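Local coordinates for protein PKS (Streptomyces albus, PDB 4OQJ) that probably acts as a ketosynthase of an acyltransferase-less polyketide synthase, joining acyl units by carbon-carbon condensation in oxazolomycin biosynthesis, at residues A[572-577]-A[587-592]; A[562-565]-A[570-573]; A[602-607]-A[649-654]; A[609-614]-A[681-686]. One frame throughout, in Å; residues are numbered along the deposited sequence.

Contact 1: residues A[572-577]-A[587-592]; sequences EHFDRC and ELLRGH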
loop_
_atom_site.group_PDB
_atom_site.type_symbol
_atom_site.label_atom_id
_atom_site.label_comp_id
_atom_site.label_asym_id
_atom_site.label_seq_id
_atom_site.Cartn_x
_atom_site.Cartn_y
_atom_site.Cartn_z
ATOM N N GLU A 572 -27.458 1.897 43.609
ATOM C CA GLU A 572 -28.244 0.808 43.024
ATOM C C GLU A 572 -28.279 -0.418 43.931
ATOM O O GLU A 572 -29.349 -0.880 44.320
ATOM C CB GLU A 572 -27.691 0.402 41.651
ATOM C CG GLU A 572 -28.409 -0.816 41.038
ATOM C CD GLU A 572 -27.701 -1.404 39.826
ATOM O OE1 GLU A 572 -26.840 -0.720 39.227
ATOM O OE2 GLU A 572 -28.009 -2.568 39.478
ATOM N N HIS A 573 -27.110 -0.957 44.253
ATOM C CA HIS A 573 -27.042 -2.193 45.033
ATOM C C HIS A 573 -27.469 -2.008 46.485
ATOM O O HIS A 573 -27.955 -2.948 47.121
ATOM C CB HIS A 573 -25.633 -2.765 44.971
ATOM C CG HIS A 573 -25.208 -3.128 43.584
ATOM N ND1 HIS A 573 -25.782 -4.167 42.886
ATOM C CD2 HIS A 573 -24.294 -2.573 42.755
ATOM C CE1 HIS A 573 -25.229 -4.244 41.686
ATOM N NE2 HIS A 573 -24.325 -3.289 41.582
ATOM N N PHE A 574 -27.288 -0.810 47.024
ATOM C CA PHE A 574 -27.733 -0.557 48.390
ATOM C C PHE A 574 -29.262 -0.572 48.446
ATOM O O PHE A 574 -29.846 -1.144 49.364
ATOM C CB PHE A 574 -27.187 0.777 48.913
ATOM C CG PHE A 574 -27.375 0.969 50.396
ATOM C CD1 PHE A 574 -28.544 1.504 50.895
ATOM C CD2 PHE A 574 -26.379 0.603 51.288
ATOM C CE1 PHE A 574 -28.717 1.672 52.258
ATOM C CE2 PHE A 574 -26.541 0.765 52.634
ATOM C CZ PHE A 574 -27.713 1.303 53.128
ATOM N N ASP A 575 -29.902 0.074 47.474
ATOM C CA ASP A 575 -31.360 0.083 47.396
ATOM C C ASP A 575 -31.892 -1.342 47.332
ATOM O O ASP A 575 -32.811 -1.709 48.065
ATOM C CB ASP A 575 -31.842 0.873 46.175
ATOM C CG ASP A 575 -31.821 2.376 46.396
ATOM O OD1 ASP A 575 -31.674 2.819 47.558
ATOM O OD2 ASP A 575 -31.970 3.120 45.400
ATOM N N ARG A 576 -31.296 -2.151 46.466
ATOM C CA ARG A 576 -31.764 -3.517 46.286
ATOM C C ARG A 576 -31.473 -4.371 47.516
ATOM O O ARG A 576 -32.268 -5.239 47.872
ATOM C CB ARG A 576 -31.134 -4.123 45.032
ATOM C CG ARG A 576 -31.544 -3.377 43.757
ATOM C CD ARG A 576 -31.057 -4.052 42.479
ATOM N NE ARG A 576 -31.310 -3.214 41.306
ATOM C CZ ARG A 576 -32.475 -3.140 40.661
ATOM N NH1 ARG A 576 -33.525 -3.859 41.060
ATOM N NH2 ARG A 576 -32.592 -2.341 39.604
ATOM N N CYS A 577 -30.353 -4.113 48.183
ATOM C CA CYS A 577 -30.034 -4.821 49.419
ATOM C C CYS A 577 -31.012 -4.458 50.534
ATOM O O CYS A 577 -31.395 -5.309 51.326
ATOM C CB CYS A 577 -28.610 -4.511 49.874
ATOM S SG CYS A 577 -28.179 -5.287 51.436
ATOM N N GLU A 587 -33.297 4.408 56.445
ATOM C CA GLU A 587 -33.095 3.874 57.787
ATOM C C GLU A 587 -31.718 3.236 57.913
ATOM O O GLU A 587 -30.985 3.512 58.861
ATOM C CB GLU A 587 -34.181 2.854 58.128
ATOM C CG GLU A 587 -35.282 3.404 59.015
ATOM C CD GLU A 587 -36.418 2.420 59.208
ATOM O OE1 GLU A 587 -36.150 1.290 59.679
ATOM O OE2 GLU A 587 -37.571 2.776 58.878
ATOM N N LEU A 588 -31.363 2.385 56.956
ATOM C CA LEU A 588 -30.063 1.712 56.994
ATOM C C LEU A 588 -28.889 2.697 56.874
ATOM O O LEU A 588 -27.863 2.523 57.533
ATOM C CB LEU A 588 -29.974 0.668 55.882
ATOM C CG LEU A 588 -30.765 -0.622 56.077
ATOM C CD1 LEU A 588 -30.773 -1.444 54.796
ATOM C CD2 LEU A 588 -30.185 -1.432 57.215
ATOM N N LEU A 589 -29.036 3.728 56.043
ATOM C CA LEU A 589 -27.973 4.715 55.841
ATOM C C LEU A 589 -27.673 5.500 57.111
ATOM O O LEU A 589 -26.581 6.041 57.272
ATOM C CB LEU A 589 -28.342 5.701 54.732
ATOM C CG LEU A 589 -28.332 5.242 53.274
ATOM C CD1 LEU A 589 -28.801 6.396 52.389
ATOM C CD2 LEU A 589 -26.953 4.747 52.828
ATOM N N ARG A 590 -28.670 5.589 57.985
ATOM C CA ARG A 590 -28.551 6.291 59.255
ATOM C C ARG A 590 -28.094 5.348 60.347
ATOM O O ARG A 590 -27.709 5.785 61.433
ATOM C CB ARG A 590 -29.894 6.909 59.665
ATOM C CG ARG A 590 -30.238 8.208 58.943
ATOM C CD ARG A 590 -31.662 8.706 59.244
ATOM N NE ARG A 590 -32.605 7.629 59.568
ATOM C CZ ARG A 590 -33.874 7.569 59.159
ATOM N NH1 ARG A 590 -34.391 8.520 58.386
ATOM N NH2 ARG A 590 -34.636 6.543 59.520
ATOM N N GLY A 591 -28.147 4.052 60.059
ATOM C CA GLY A 591 -28.012 3.044 61.097
ATOM C C GLY A 591 -26.592 2.775 61.563
ATOM O O GLY A 591 -25.619 2.985 60.832
ATOM N N HIS A 592 -26.491 2.294 62.798
ATOM C CA HIS A 592 -25.219 1.894 63.391
ATOM C C HIS A 592 -25.154 0.392 63.644
ATOM O O HIS A 592 -24.111 -0.129 64.047
ATOM C CB HIS A 592 -25.002 2.623 64.719
ATOM C CG HIS A 592 -24.695 4.078 64.576
ATOM N ND1 HIS A 592 -25.634 5.063 64.799
ATOM C CD2 HIS A 592 -23.543 4.720 64.260
ATOM C CE1 HIS A 592 -25.075 6.246 64.623
ATOM N NE2 HIS A 592 -23.808 6.067 64.294
#
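The ring of F574 meets L588 and L589 with its far end, and nearly everything tight in this contact lies there. L589 brings its CD2 methyl over one face of the ring, 3.8 Å from the centroid and 24° off the normal, a CH-pi contact displaced toward the rim. The nearest ring atom is F574 CZ, 3.5 Å from L589 CD2, while L589 CG sits 3.7 Å from F574 CE1. L588 makes its approach with CB, 3.6 Å from F574 CZ and oblique to the ring. F574 is directed at this pair by its chi1 of -168°, which sets CG opposite the backbone N. The contact joins helix 568-581 to the helix that follows it, 585-590, in a compact helical cluster: A599 and V600 of helix 594-610 also touch F574, and L589 reaches A560 and Y564 of helix 557-566. The closest CA atoms, those of F574 and L589, are still 9.1 Å apart, so the gap is bridged by side chains alone, without a hydrogen bond. Looser ground lies on the solvent flanks: E572 and R576 form a long, weak ion pair, OE2 to NE 3.8 Å, the end of the E587 side chain leads away, and R590 is poorly ordered.

Contact 2: residues A[562-565]-A[570-573]; sequences ALYE and FREH
The backbones of 562-565 and 570-573 come nearest at Y564 and R571, whose CA atoms are 4.8 Å apart, where helix 557-566 gives way almost at once to helix 568-581 and the chain changes direction. R571 spans the junction in two ways. Its aliphatic part crosses the Y564 ring at about a right angle and sets CG over the centre of one face, 3.6 Å from the centroid and 13° off the normal, a well-centred CH-pi contact. A bend at chi3 (49°) then turns the guanidinium back, and R571 NH2 donates to Y564 O at 2.9 Å with an N-H...O angle of 158°. The carbonyl lies at the edge of the guanidinium, near its plane. One arginine therefore holds both the ring and the backbone of the same tyrosine. Its charge stands by the last turn of helix 557-566, where the negative end of the helix dipole would be expected to suit it. Beside this polar grip lies an apolar one: L563 CB sits over the centre of the F570 ring, 3.7 Å from the centroid, with L563 CD1 3.8 Å from F570 CE1. F570 CE2 lies 4.1 Å from Y564 CB, near the plane of the tyrosine ring at its edge. In the helical cluster, F570 and L563 both pack against T604 of helix 594-610, and Y564 also touches A585 and L589 of helix 585-590.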
loop_
_atom_site.group_PDB
_atom_site.type_symbol
_atom_site.label_atom_id
_atom_site.label_comp_id
_atom_site.label_asym_id
_atom_site.label_seq_id
_atom_site.Cartn_x
_atom_site.Cartn_y
_atom_site.Cartn_z
ATOM N N ALA A 562 -22.377 9.194 52.157
ATOM C CA ALA A 562 -21.495 9.737 51.120
ATOM C C ALA A 562 -21.450 8.859 49.866
ATOM O O ALA A 562 -21.583 9.350 48.733
ATOM C CB ALA A 562 -20.088 9.922 51.679
ATOM N N LEU A 563 -21.232 7.563 50.047
ATOM C CA LEU A 563 -21.231 6.655 48.911
ATOM C C LEU A 563 -22.590 6.649 48.208
ATOM O O LEU A 563 -22.663 6.572 46.979
ATOM C CB LEU A 563 -20.877 5.228 49.337
ATOM C CG LEU A 563 -19.401 4.908 49.588
ATOM C CD1 LEU A 563 -19.247 3.438 49.934
ATOM C CD2 LEU A 563 -18.515 5.276 48.406
ATOM N N TYR A 564 -23.657 6.714 48.998
ATOM C CA TYR A 564 -25.005 6.681 48.462
ATOM C C TYR A 564 -25.232 7.885 47.566
ATOM O O TYR A 564 -25.791 7.763 46.482
ATOM C CB TYR A 564 -26.042 6.668 49.588
ATOM C CG TYR A 564 -27.421 6.227 49.142
ATOM C CD1 TYR A 564 -27.737 4.876 49.030
ATOM C CD2 TYR A 564 -28.410 7.153 48.834
ATOM C CE1 TYR A 564 -28.995 4.457 48.638
ATOM C CE2 TYR A 564 -29.677 6.739 48.431
ATOM C CZ TYR A 564 -29.960 5.390 48.335
ATOM O OH TYR A 564 -31.209 4.969 47.933
ATOM N N GLU A 565 -24.787 9.047 48.032
ATOM C CA GLU A 565 -24.927 10.281 47.273
ATOM C C GLU A 565 -24.006 10.322 46.063
ATOM O O GLU A 565 -24.409 10.784 44.995
ATOM C CB GLU A 565 -24.646 11.482 48.185
ATOM C CG GLU A 565 -24.876 12.841 47.540
ATOM C CD GLU A 565 -24.412 13.983 48.429
ATOM O OE1 GLU A 565 -25.119 14.296 49.410
ATOM O OE2 GLU A 565 -23.334 14.558 48.153
ATOM N N PHE A 570 -23.134 2.157 43.779
ATOM C CA PHE A 570 -23.377 1.825 45.176
ATOM C C PHE A 570 -24.854 1.980 45.479
ATOM O O PHE A 570 -25.477 1.093 46.061
ATOM C CB PHE A 570 -22.551 2.722 46.105
ATOM C CG PHE A 570 -22.826 2.503 47.570
ATOM C CD1 PHE A 570 -22.138 1.528 48.278
ATOM C CD2 PHE A 570 -23.768 3.270 48.239
ATOM C CE1 PHE A 570 -22.385 1.323 49.618
ATOM C CE2 PHE A 570 -24.022 3.069 49.584
ATOM C CZ PHE A 570 -23.326 2.096 50.278
ATOM N N ARG A 571 -25.399 3.122 45.073
ATOM C CA ARG A 571 -26.790 3.474 45.336
ATOM C C ARG A 571 -27.723 2.383 44.822
ATOM O O ARG A 571 -28.646 1.971 45.528
ATOM C CB ARG A 571 -27.114 4.829 44.690
ATOM C CG ARG A 571 -28.374 5.481 45.192
ATOM C CD ARG A 571 -28.458 6.956 44.812
ATOM N NE ARG A 571 -28.179 7.206 43.396
ATOM C CZ ARG A 571 -27.123 7.871 42.919
ATOM N NH1 ARG A 571 -26.999 8.041 41.614
ATOM N NH2 ARG A 571 -26.197 8.384 43.726
ATOM N N GLU A 572 -27.458 1.897 43.609
ATOM C CA GLU A 572 -28.244 0.808 43.024
ATOM C C GLU A 572 -28.279 -0.418 43.931
ATOM O O GLU A 572 -29.349 -0.880 44.320
ATOM C CB GLU A 572 -27.691 0.402 41.651
ATOM C CG GLU A 572 -28.409 -0.816 41.038
ATOM C CD GLU A 572 -27.701 -1.404 39.826
ATOM O OE1 GLU A 572 -26.840 -0.720 39.227
ATOM O OE2 GLU A 572 -28.009 -2.568 39.478
ATOM N N HIS A 573 -27.110 -0.957 44.253
ATOM C CA HIS A 573 -27.042 -2.193 45.033
ATOM C C HIS A 573 -27.469 -2.008 46.485
ATOM O O HIS A 573 -27.955 -2.948 47.121
ATOM C CB HIS A 573 -25.633 -2.765 44.971
ATOM C CG HIS A 573 -25.208 -3.128 43.584
ATOM N ND1 HIS A 573 -25.782 -4.167 42.886
ATOM C CD2 HIS A 573 -24.294 -2.573 42.755
ATOM C CE1 HIS A 573 -25.229 -4.244 41.686
ATOM N NE2 HIS A 573 -24.325 -3.289 41.582
#

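Contact 3: residues A[602-607]-A[649-654]; sequences YATARA and VALLPA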
loop_
_atom_site.group_PDB
_atom_site.type_symbol
_atom_site.label_atom_id
_atom_site.label_comp_id
_atom_site.label_asym_id
_atom_site.label_seq_id
_atom_site.Cartn_x
_atom_site.Cartn_y
_atom_site.Cartn_z
ATOM N N TYR A 602 -22.020 -5.029 51.693
ATOM C CA TYR A 602 -22.567 -5.833 50.610
ATOM C C TYR A 602 -22.686 -5.002 49.341
ATOM O O TYR A 602 -22.285 -5.437 48.258
ATOM C CB TYR A 602 -23.944 -6.414 50.985
ATOM C CG TYR A 602 -24.570 -7.224 49.867
ATOM C CD1 TYR A 602 -24.232 -8.557 49.675
ATOM C CD2 TYR A 602 -25.492 -6.657 49.002
ATOM C CE1 TYR A 602 -24.797 -9.303 48.650
ATOM C CE2 TYR A 602 -26.066 -7.394 47.981
ATOM C CZ TYR A 602 -25.709 -8.716 47.805
ATOM O OH TYR A 602 -26.277 -9.456 46.785
ATOM N N ALA A 603 -23.227 -3.798 49.474
ATOM C CA ALA A 603 -23.386 -2.918 48.324
ATOM C C ALA A 603 -22.026 -2.553 47.720
ATOM O O ALA A 603 -21.892 -2.476 46.496
ATOM C CB ALA A 603 -24.140 -1.680 48.720
ATOM N N THR A 604 -21.022 -2.324 48.566
ATOM C CA THR A 604 -19.675 -2.016 48.069
ATOM C C THR A 604 -19.128 -3.216 47.277
ATOM O O THR A 604 -18.596 -3.058 46.176
ATOM C CB THR A 604 -18.698 -1.656 49.221
ATOM O OG1 THR A 604 -19.162 -0.491 49.913
ATOM C CG2 THR A 604 -17.303 -1.384 48.687
ATOM N N ALA A 605 -19.289 -4.419 47.829
ATOM C CA ALA A 605 -18.828 -5.638 47.165
ATOM C C ALA A 605 -19.489 -5.831 45.802
ATOM O O ALA A 605 -18.819 -6.179 44.830
ATOM C CB ALA A 605 -19.077 -6.855 48.040
ATOM N N ARG A 606 -20.795 -5.605 45.723
ATOM C CA ARG A 606 -21.493 -5.735 44.447
ATOM C C ARG A 606 -21.045 -4.660 43.443
ATOM O O ARG A 606 -20.977 -4.915 42.243
ATOM C CB ARG A 606 -23.006 -5.660 44.649
ATOM C CG ARG A 606 -23.601 -6.772 45.515
ATOM C CD ARG A 606 -23.078 -8.156 45.151
ATOM N NE ARG A 606 -23.445 -8.557 43.795
ATOM C CZ ARG A 606 -22.723 -9.364 43.018
ATOM N NH1 ARG A 606 -21.560 -9.861 43.432
ATOM N NH2 ARG A 606 -23.164 -9.666 41.807
ATOM N N ALA A 607 -20.736 -3.461 43.923
ATOM C CA ALA A 607 -20.287 -2.411 43.021
ATOM C C ALA A 607 -18.923 -2.802 42.447
ATOM O O ALA A 607 -18.674 -2.628 41.258
ATOM C CB ALA A 607 -20.217 -1.071 43.734
ATOM N N VAL A 649 -8.665 -7.326 52.434
ATOM C CA VAL A 649 -8.931 -5.893 52.336
ATOM C C VAL A 649 -10.339 -5.593 52.851
ATOM O O VAL A 649 -11.310 -6.151 52.352
ATOM C CB VAL A 649 -8.771 -5.415 50.879
ATOM C CG1 VAL A 649 -9.230 -3.984 50.719
ATOM C CG2 VAL A 649 -7.327 -5.549 50.461
ATOM N N ALA A 650 -10.450 -4.727 53.858
ATOM C CA ALA A 650 -11.741 -4.474 54.499
ATOM C C ALA A 650 -12.666 -3.666 53.596
ATOM O O ALA A 650 -12.217 -2.795 52.858
ATOM C CB ALA A 650 -11.543 -3.755 55.831
ATOM N N LEU A 651 -13.958 -3.973 53.664
ATOM C CA LEU A 651 -14.974 -3.283 52.876
ATOM C C LEU A 651 -15.494 -2.020 53.575
ATOM O O LEU A 651 -16.306 -1.277 53.012
ATOM C CB LEU A 651 -16.130 -4.237 52.584
ATOM C CG LEU A 651 -15.792 -5.354 51.588
ATOM C CD1 LEU A 651 -16.856 -6.433 51.612
ATOM C CD2 LEU A 651 -15.641 -4.794 50.182
ATOM N N LEU A 652 -15.011 -1.783 54.792
ATOM C CA LEU A 652 -15.377 -0.605 55.575
ATOM C C LEU A 652 -14.168 0.253 55.900
ATOM O O LEU A 652 -13.100 -0.280 56.195
ATOM C CB LEU A 652 -16.034 -1.009 56.883
ATOM C CG LEU A 652 -17.482 -1.456 56.857
ATOM C CD1 LEU A 652 -17.954 -1.608 58.274
ATOM C CD2 LEU A 652 -18.368 -0.485 56.094
ATOM N N PRO A 653 -14.333 1.586 55.880
ATOM C CA PRO A 653 -13.205 2.423 56.296
ATOM C C PRO A 653 -12.866 2.185 57.764
ATOM O O PRO A 653 -13.764 1.909 58.573
ATOM C CB PRO A 653 -13.716 3.855 56.080
ATOM C CG PRO A 653 -14.963 3.723 55.267
ATOM C CD PRO A 653 -15.531 2.392 55.597
ATOM N N ALA A 654 -11.585 2.269 58.102
ATOM C CA ALA A 654 -11.179 2.240 59.501
ATOM C C ALA A 654 -11.611 3.546 60.156
ATOM O O ALA A 654 -11.831 4.547 59.468
ATOM C CB ALA A 654 -9.676 2.043 59.624
HETATM O O HOH W 1 -17.673 0.786 51.841
#
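In L651 a chi1 of -71° and an extended chi2 of 166° carry the two methyls toward the helix, while in T604 a chi1 of -61° puts the methyl opposite the backbone N and leaves the hydroxyl beside it. The result is a light apolar meeting: T604 CG2 and L651 CD2 stand 4.1 Å apart, and A605 CB is 4.2 Å from L651 CD1. The side chains of T604 and L651 slide past each other in opposite directions, and the segments bury only 141 Å² between them, with CA atoms of T604 and L651 no closer than 6.8 Å. What binds the segments by polar forces is a water molecule. It donates to T604 OG1 at 2.8 Å and to L651 O at 2.7 Å, using one hydrogen for each. The hydroxyl of T604 is also hydrogen-bonded to V600 O one helical turn earlier, so OG1 gives its proton to V600 O and receives one from the water; both bonds would fix its rotation. All three touching residues are buried. The contact lays helix 594-610 against the loop that leaves strand 648-650, an outermost strand of the parallel sheet it forms with 547-549 and 617-618. L651 keeps a backbone bond to E549 of the central strand, and T604 is flanked by L664 and L667 of helix 660-673 and by F570 of helix 568-581.

Contact 4: residues A[609-614]-A[681-686]; sequences AGWGST and TVFHQG
W611 and F683 bring their CA atoms to 5.6 Å, where the end of helix 594-610 meets the short helix 680-684. The ring of F683 stands with its edge toward the face of the indole: the planes are 77° apart, the F683 ring centroid lies 5.0 Å from that of the five-membered ring, and F683 CD1 is 3.7 Å from W611 CD2, above the middle of the indole. This is a T-shaped pair. F683 has its CG opposite the backbone N (chi1 -174°), which swings the ring to the W611 side. V682 works at another side of the tryptophan, its CG1 near the indole plane at the edge and 4.2 Å from W611 CD1; the same methyl touches G610 O at 3.5 Å. Directly after W611, helix 594-610 ends in a Schellman motif, with G612 as its C-prime residue at a positive phi of 100°, S613 N bonded to L608 O, and G612 N bonded to A609 O at 2.8 Å. Across the contact no direct hydrogen bond forms, but a water lying in the indole plane accepts from W611 NE1 at 3.1 Å and donates to V682 O at 2.8 Å, satisfying the indole N-H. L664 and I668 of helix 660-673 pack on W611, and I668 touches F683 too. Just beyond the glycine, T677 OG1 bonds to G612 O and D676 to S613 OG.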
loop_
_atom_site.group_PDB
_atom_site.type_symbol
_atom_site.label_atom_id
_atom_site.label_comp_id
_atom_site.label_asym_id
_atom_site.label_seq_id
_atom_site.Cartn_x
_atom_site.Cartn_y
_atom_site.Cartn_z
ATOM N N ALA A 609 -17.869 -5.812 42.016
ATOM C CA ALA A 609 -18.109 -6.926 41.097
ATOM C C ALA A 609 -18.555 -6.399 39.742
ATOM O O ALA A 609 -18.055 -6.839 38.701
ATOM C CB ALA A 609 -19.143 -7.883 41.661
ATOM N N GLY A 610 -19.484 -5.444 39.769
ATOM C CA GLY A 610 -19.952 -4.777 38.562
ATOM C C GLY A 610 -18.846 -4.063 37.791
ATOM O O GLY A 610 -18.970 -3.823 36.588
ATOM N N TRP A 611 -17.764 -3.718 38.478
ATOM C CA TRP A 611 -16.615 -3.074 37.841
ATOM C C TRP A 611 -15.554 -4.097 37.458
ATOM O O TRP A 611 -14.432 -3.739 37.076
ATOM C CB TRP A 611 -16.032 -2.012 38.773
ATOM C CG TRP A 611 -16.910 -0.811 38.912
ATOM C CD1 TRP A 611 -17.739 -0.282 37.964
ATOM C CD2 TRP A 611 -17.061 0.002 40.072
ATOM N NE1 TRP A 611 -18.393 0.817 38.467
ATOM C CE2 TRP A 611 -17.990 1.016 39.761
ATOM C CE3 TRP A 611 -16.503 -0.029 41.357
ATOM C CZ2 TRP A 611 -18.378 1.987 40.681
ATOM C CZ3 TRP A 611 -16.884 0.938 42.266
ATOM C CH2 TRP A 611 -17.810 1.936 41.920
ATOM N N GLY A 612 -15.915 -5.373 37.574
ATOM C CA GLY A 612 -15.083 -6.458 37.097
ATOM C C GLY A 612 -14.250 -7.184 38.130
ATOM O O GLY A 612 -13.534 -8.129 37.794
ATOM N N SER A 613 -14.330 -6.768 39.387
ATOM C CA SER A 613 -13.533 -7.413 40.423
ATOM C C SER A 613 -13.866 -8.887 40.506
ATOM O O SER A 613 -15.038 -9.269 40.423
ATOM C CB SER A 613 -13.768 -6.777 41.790
ATOM O OG SER A 613 -13.091 -7.522 42.793
ATOM N N THR A 614 -12.839 -9.709 40.693
ATOM C CA THR A 614 -13.042 -11.141 40.870
ATOM C C THR A 614 -12.434 -11.595 42.199
ATOM O O THR A 614 -12.302 -12.791 42.453
ATOM C CB THR A 614 -12.452 -11.946 39.681
ATOM O OG1 THR A 614 -11.073 -11.610 39.475
ATOM C CG2 THR A 614 -13.229 -11.642 38.410
ATOM N N THR A 681 -13.501 0.269 31.285
ATOM C CA THR A 681 -14.528 0.791 30.392
ATOM C C THR A 681 -15.844 0.906 31.131
ATOM O O THR A 681 -16.519 1.943 31.065
ATOM C CB THR A 681 -14.704 -0.085 29.138
ATOM O OG1 THR A 681 -13.501 -0.032 28.375
ATOM C CG2 THR A 681 -15.850 0.426 28.274
ATOM N N VAL A 682 -16.208 -0.141 31.861
ATOM C CA VAL A 682 -17.427 -0.082 32.662
ATOM C C VAL A 682 -17.274 0.955 33.775
ATOM O O VAL A 682 -18.204 1.701 34.088
ATOM C CB VAL A 682 -17.778 -1.453 33.280
ATOM C CG1 VAL A 682 -19.031 -1.340 34.146
ATOM C CG2 VAL A 682 -17.993 -2.485 32.185
ATOM N N PHE A 683 -16.098 0.997 34.386
ATOM C CA PHE A 683 -15.861 1.931 35.475
ATOM C C PHE A 683 -16.113 3.390 35.070
ATOM O O PHE A 683 -16.645 4.171 35.862
ATOM C CB PHE A 683 -14.431 1.785 35.978
ATOM C CG PHE A 683 -14.137 2.605 37.187
ATOM C CD1 PHE A 683 -14.643 2.236 38.426
ATOM C CD2 PHE A 683 -13.359 3.741 37.092
ATOM C CE1 PHE A 683 -14.373 2.986 39.549
ATOM C CE2 PHE A 683 -13.081 4.503 38.222
ATOM C CZ PHE A 683 -13.588 4.120 39.447
ATOM N N HIS A 684 -15.718 3.748 33.846
ATOM C CA HIS A 684 -15.836 5.132 33.353
ATOM C C HIS A 684 -17.088 5.388 32.495
ATOM O O HIS A 684 -17.268 6.492 31.983
ATOM C CB HIS A 684 -14.577 5.502 32.558
ATOM C CG HIS A 684 -13.368 5.705 33.416
ATOM N ND1 HIS A 684 -13.215 6.806 34.237
ATOM C CD2 HIS A 684 -12.271 4.939 33.615
ATOM C CE1 HIS A 684 -12.070 6.713 34.888
ATOM N NE2 HIS A 684 -11.480 5.584 34.532
ATOM N N GLN A 685 -17.942 4.373 32.356
ATOM C CA GLN A 685 -19.218 4.464 31.618
ATOM C C GLN A 685 -19.999 5.770 31.762
ATOM O O GLN A 685 -20.292 6.447 30.776
ATOM C CB GLN A 685 -20.156 3.350 32.078
ATOM C CG GLN A 685 -20.337 2.221 31.121
ATOM C CD GLN A 685 -21.135 1.084 31.741
ATOM O OE1 GLN A 685 -21.744 1.241 32.806
ATOM N NE2 GLN A 685 -21.132 -0.066 31.082
ATOM N N GLY A 686 -20.363 6.095 32.999
ATOM C CA GLY A 686 -21.324 7.152 33.258
ATOM C C GLY A 686 -20.863 8.572 32.980
ATOM O O GLY A 686 -21.576 9.528 33.308
HETATM O O HOH W 2 -19.914 2.294 36.271
#

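Contacts 1 and 2 lie closest, with centres 8 Å apart; both use helix 568-581, and the ring of Y564 packs against F574 and L589. The centre of contact 3 is about 12 Å from that of contact 2 and about 13 Å from that of contact 1, touching both through H573 on R606. Contact 4 shares helix 594-610 with contact 3, centres about 15 Å apart, and does not touch contacts 1 or 2. In sequence contact 2 comes first, contact 1 begins on its last stretch, then 3 and 4 alternate. Helix 594-610 ties the helical cluster of 557-590 to the loop leaving the edge of the three-stranded parallel sheet and, at its C-terminal end, to helix 680-684.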